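Local coordinates for putative SnoaL-like polyketide cyclase (Shewanella putrefaciens, PDB 3GZB), which is of unproven function but, as a SnoaL-like member of the NTF2 superfamily, may act as a polyketide cyclase, at residues 19-30 against 87-96. Residues are numbered along the deposited sequence; the frame is centred on the assembly and turned at random.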
# COMPACT_ATOMS: atom_id res chain seq x y z
N MSE A 19 16.52 -8.72 -8.34
CA MSE A 19 15.71 -7.60 -7.90
C MSE A 19 15.64 -6.53 -8.97
O MSE A 19 16.67 -6.06 -9.45
CB MSE A 19 16.28 -6.97 -6.64
CG MSE A 19 15.35 -5.90 -6.12
SE MSE A 19 15.92 -5.07 -4.42
CE MSE A 19 15.65 -6.60 -3.32
N PRO A 20 14.44 -6.13 -9.40
CA PRO A 20 14.34 -5.12 -10.42
C PRO A 20 15.07 -3.83 -10.03
O PRO A 20 15.14 -3.48 -8.84
CB PRO A 20 12.83 -4.87 -10.45
CG PRO A 20 12.24 -6.18 -10.09
CD PRO A 20 13.12 -6.65 -9.01
N GLN A 21 15.61 -3.12 -11.00
CA GLN A 21 16.33 -1.89 -10.69
C GLN A 21 15.48 -0.85 -9.93
O GLN A 21 16.00 -0.06 -9.15
CB GLN A 21 16.91 -1.27 -11.95
CG GLN A 21 18.00 -2.13 -12.64
CD GLN A 21 19.31 -2.27 -11.84
OE1 GLN A 21 19.67 -1.44 -10.94
NE2 GLN A 21 20.04 -3.31 -12.20
N GLU A 22 14.18 -0.81 -10.22
CA GLU A 22 13.29 0.14 -9.55
C GLU A 22 13.22 -0.15 -8.05
O GLU A 22 13.31 0.71 -7.21
CB GLU A 22 11.88 0.07 -10.19
CG GLU A 22 11.89 0.40 -11.66
CD GLU A 22 12.09 -0.76 -12.61
OE1 GLU A 22 12.61 -1.85 -12.25
OE2 GLU A 22 11.71 -0.56 -13.79
N GLN A 23 13.12 -1.44 -7.71
CA GLN A 23 13.21 -1.84 -6.30
C GLN A 23 14.57 -1.52 -5.68
O GLN A 23 14.62 -1.05 -4.55
CB GLN A 23 12.84 -3.30 -6.13
CG GLN A 23 11.38 -3.65 -6.47
CD GLN A 23 11.09 -5.12 -6.23
OE1 GLN A 23 11.72 -5.76 -5.39
NE2 GLN A 23 10.12 -5.67 -6.97
N GLN A 24 15.67 -1.71 -6.42
CA GLN A 24 17.00 -1.47 -5.88
C GLN A 24 17.14 -0.00 -5.52
O GLN A 24 17.72 0.33 -4.49
CB GLN A 24 18.08 -1.90 -6.88
CG GLN A 24 18.19 -3.38 -7.12
CD GLN A 24 19.40 -3.77 -7.91
OE1 GLN A 24 20.52 -3.28 -7.63
NE2 GLN A 24 19.20 -4.65 -8.89
N LEU A 25 16.59 0.85 -6.35
CA LEU A 25 16.67 2.28 -6.05
C LEU A 25 15.81 2.66 -4.84
O LEU A 25 16.22 3.47 -4.02
CB LEU A 25 16.30 3.13 -7.28
CG LEU A 25 16.57 4.63 -7.17
CD1 LEU A 25 18.09 4.93 -6.95
CD2 LEU A 25 16.04 5.39 -8.40
N ALA A 26 14.63 2.04 -4.72
CA ALA A 26 13.80 2.26 -3.57
C ALA A 26 14.53 1.89 -2.30
O ALA A 26 14.38 2.60 -1.30
CB ALA A 26 12.51 1.41 -3.69
N VAL A 27 15.29 0.79 -2.30
CA VAL A 27 16.05 0.41 -1.12
C VAL A 27 17.03 1.53 -0.70
O VAL A 27 17.14 1.88 0.50
CB VAL A 27 16.77 -0.92 -1.31
CG1 VAL A 27 17.70 -1.25 -0.14
CG2 VAL A 27 15.75 -2.08 -1.56
N LYS A 28 17.75 2.09 -1.64
CA LYS A 28 18.69 3.20 -1.36
C LYS A 28 17.98 4.38 -0.71
O LYS A 28 18.46 4.95 0.28
CB LYS A 28 19.38 3.66 -2.64
CG LYS A 28 20.22 2.55 -3.31
CD LYS A 28 21.17 3.13 -4.29
CE LYS A 28 22.25 2.14 -4.69
NZ LYS A 28 23.29 2.88 -5.42
N TYR A 29 16.86 4.75 -1.29
CA TYR A 29 16.04 5.85 -0.71
C TYR A 29 15.57 5.58 0.71
O TYR A 29 15.73 6.42 1.59
CB TYR A 29 14.90 6.16 -1.63
CG TYR A 29 13.89 7.16 -1.12
CD1 TYR A 29 14.06 8.50 -1.30
CD2 TYR A 29 12.75 6.75 -0.45
CE1 TYR A 29 13.07 9.40 -0.89
CE2 TYR A 29 11.78 7.62 -0.03
CZ TYR A 29 11.96 8.96 -0.22
OH TYR A 29 11.00 9.88 0.15
N MSE A 30 15.00 4.38 0.93
CA MSE A 30 14.49 4.05 2.24
C MSE A 30 15.61 3.92 3.28
O MSE A 30 15.39 4.23 4.45
CB MSE A 30 13.66 2.78 2.19
CG MSE A 30 12.42 2.91 1.35
SE MSE A 30 11.16 4.26 1.89
CE MSE A 30 10.82 3.69 3.71
N MSE A 87 7.56 -6.59 -0.98
CA MSE A 87 7.82 -5.47 -1.90
C MSE A 87 7.58 -5.97 -3.32
O MSE A 87 7.98 -7.11 -3.70
CB MSE A 87 9.27 -4.95 -1.75
CG MSE A 87 9.66 -3.88 -2.78
SE MSE A 87 11.33 -2.97 -2.41
CE MSE A 87 12.51 -4.49 -2.33
N TYR A 88 6.92 -5.15 -4.10
CA TYR A 88 6.73 -5.42 -5.51
C TYR A 88 6.71 -4.13 -6.30
O TYR A 88 6.74 -3.02 -5.72
CB TYR A 88 5.41 -6.21 -5.76
CG TYR A 88 4.14 -5.70 -5.08
CD1 TYR A 88 3.91 -5.91 -3.72
CD2 TYR A 88 3.18 -5.00 -5.81
CE1 TYR A 88 2.68 -5.51 -3.15
CE2 TYR A 88 1.98 -4.56 -5.21
CZ TYR A 88 1.75 -4.84 -3.92
OH TYR A 88 0.59 -4.47 -3.23
N ASN A 89 6.71 -4.26 -7.63
CA ASN A 89 6.71 -3.06 -8.46
C ASN A 89 5.94 -3.28 -9.74
O ASN A 89 5.86 -4.40 -10.26
CB ASN A 89 8.12 -2.51 -8.77
CG ASN A 89 8.91 -3.35 -9.77
OD1 ASN A 89 9.25 -4.48 -9.46
ND2 ASN A 89 9.08 -2.85 -11.01
N ALA A 90 5.38 -2.18 -10.22
CA ALA A 90 4.77 -2.08 -11.55
C ALA A 90 5.50 -0.98 -12.26
O ALA A 90 5.28 0.22 -12.01
CB ALA A 90 3.23 -1.73 -11.43
N GLY A 91 6.45 -1.32 -13.11
CA GLY A 91 7.33 -0.27 -13.60
C GLY A 91 8.01 0.48 -12.49
O GLY A 91 8.53 -0.09 -11.54
N SER A 92 7.98 1.81 -12.63
CA SER A 92 8.60 2.72 -11.71
C SER A 92 7.79 2.97 -10.43
O SER A 92 8.20 3.79 -9.62
CB SER A 92 8.90 4.07 -12.39
OG SER A 92 9.96 3.92 -13.34
N LEU A 93 6.66 2.27 -10.20
CA LEU A 93 5.87 2.39 -8.95
C LEU A 93 6.25 1.20 -8.11
O LEU A 93 5.99 0.03 -8.46
CB LEU A 93 4.39 2.34 -9.28
CG LEU A 93 3.48 2.37 -8.07
CD1 LEU A 93 3.61 3.70 -7.34
CD2 LEU A 93 2.03 2.12 -8.54
N VAL A 94 6.88 1.46 -6.97
CA VAL A 94 7.33 0.44 -6.02
C VAL A 94 6.42 0.47 -4.77
O VAL A 94 6.15 1.56 -4.23
CB VAL A 94 8.79 0.69 -5.60
CG1 VAL A 94 9.21 -0.33 -4.50
CG2 VAL A 94 9.74 0.65 -6.82
N VAL A 95 5.93 -0.71 -4.35
CA VAL A 95 5.00 -0.84 -3.25
C VAL A 95 5.63 -1.68 -2.20
O VAL A 95 6.16 -2.77 -2.50
CB VAL A 95 3.68 -1.50 -3.69
CG1 VAL A 95 2.67 -1.63 -2.51
CG2 VAL A 95 3.02 -0.74 -4.83
N MSE A 96 5.63 -1.20 -0.94
CA MSE A 96 6.27 -1.88 0.20
C MSE A 96 5.29 -1.98 1.33
O MSE A 96 4.70 -1.00 1.72
CB MSE A 96 7.52 -1.13 0.65
CG MSE A 96 8.60 -1.11 -0.45
SE MSE A 96 9.98 0.23 -0.14
CE MSE A 96 8.93 1.72 -0.60
O HOH W 1 10.59 1.65 -14.88
O HOH W 2 10.36 -4.16 -13.25
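The side-chain amides of Gln-23 and Asn-89 meet with their planes 74° apart, Gln-23 NE2 donating to Asn-89 OD1 over 2.9 Å. That acceptor also has Pro-20 CG at 3.5 Å, while at the other end of the amide Asn-89 ND2 reaches across the turn to Gly-91 O, in the carbonyl plane and on a lone pair (2.9 Å). A water accepts from ND2 as well and donates a weak bond to Glu-22 OE1; another water joins Glu-22 OE2 to Ser-92 OG. With chi1 at 73°, Asn-89 CG lies between its backbone N and carbonyl carbon, which helps set OD1 toward Gln-23 and ND2 toward the turn. Beyond this polar end, Met-87, a selenomethionine like Met-30 and Met-96, runs past Gln-23 in the opposite direction, and its CE comes 3.4 Å from Gln-23 OE1. Deeper in, Ala-26 CB rests on Val-94 CG1 (3.8 Å) and Met-30 CG on Met-96 SE (3.9 Å), packing helix 21-34 onto the curved sheet, consistent with the NTF2-like fold. Were Asn-89 an alanine, Gln-23 NE2 and Gly-91 O would probably each lose this partner, freeing the glutamine amide to turn. The chemistry is graded: a hydrated polar network at the hairpin turn gives way to apolar contacts toward the interior.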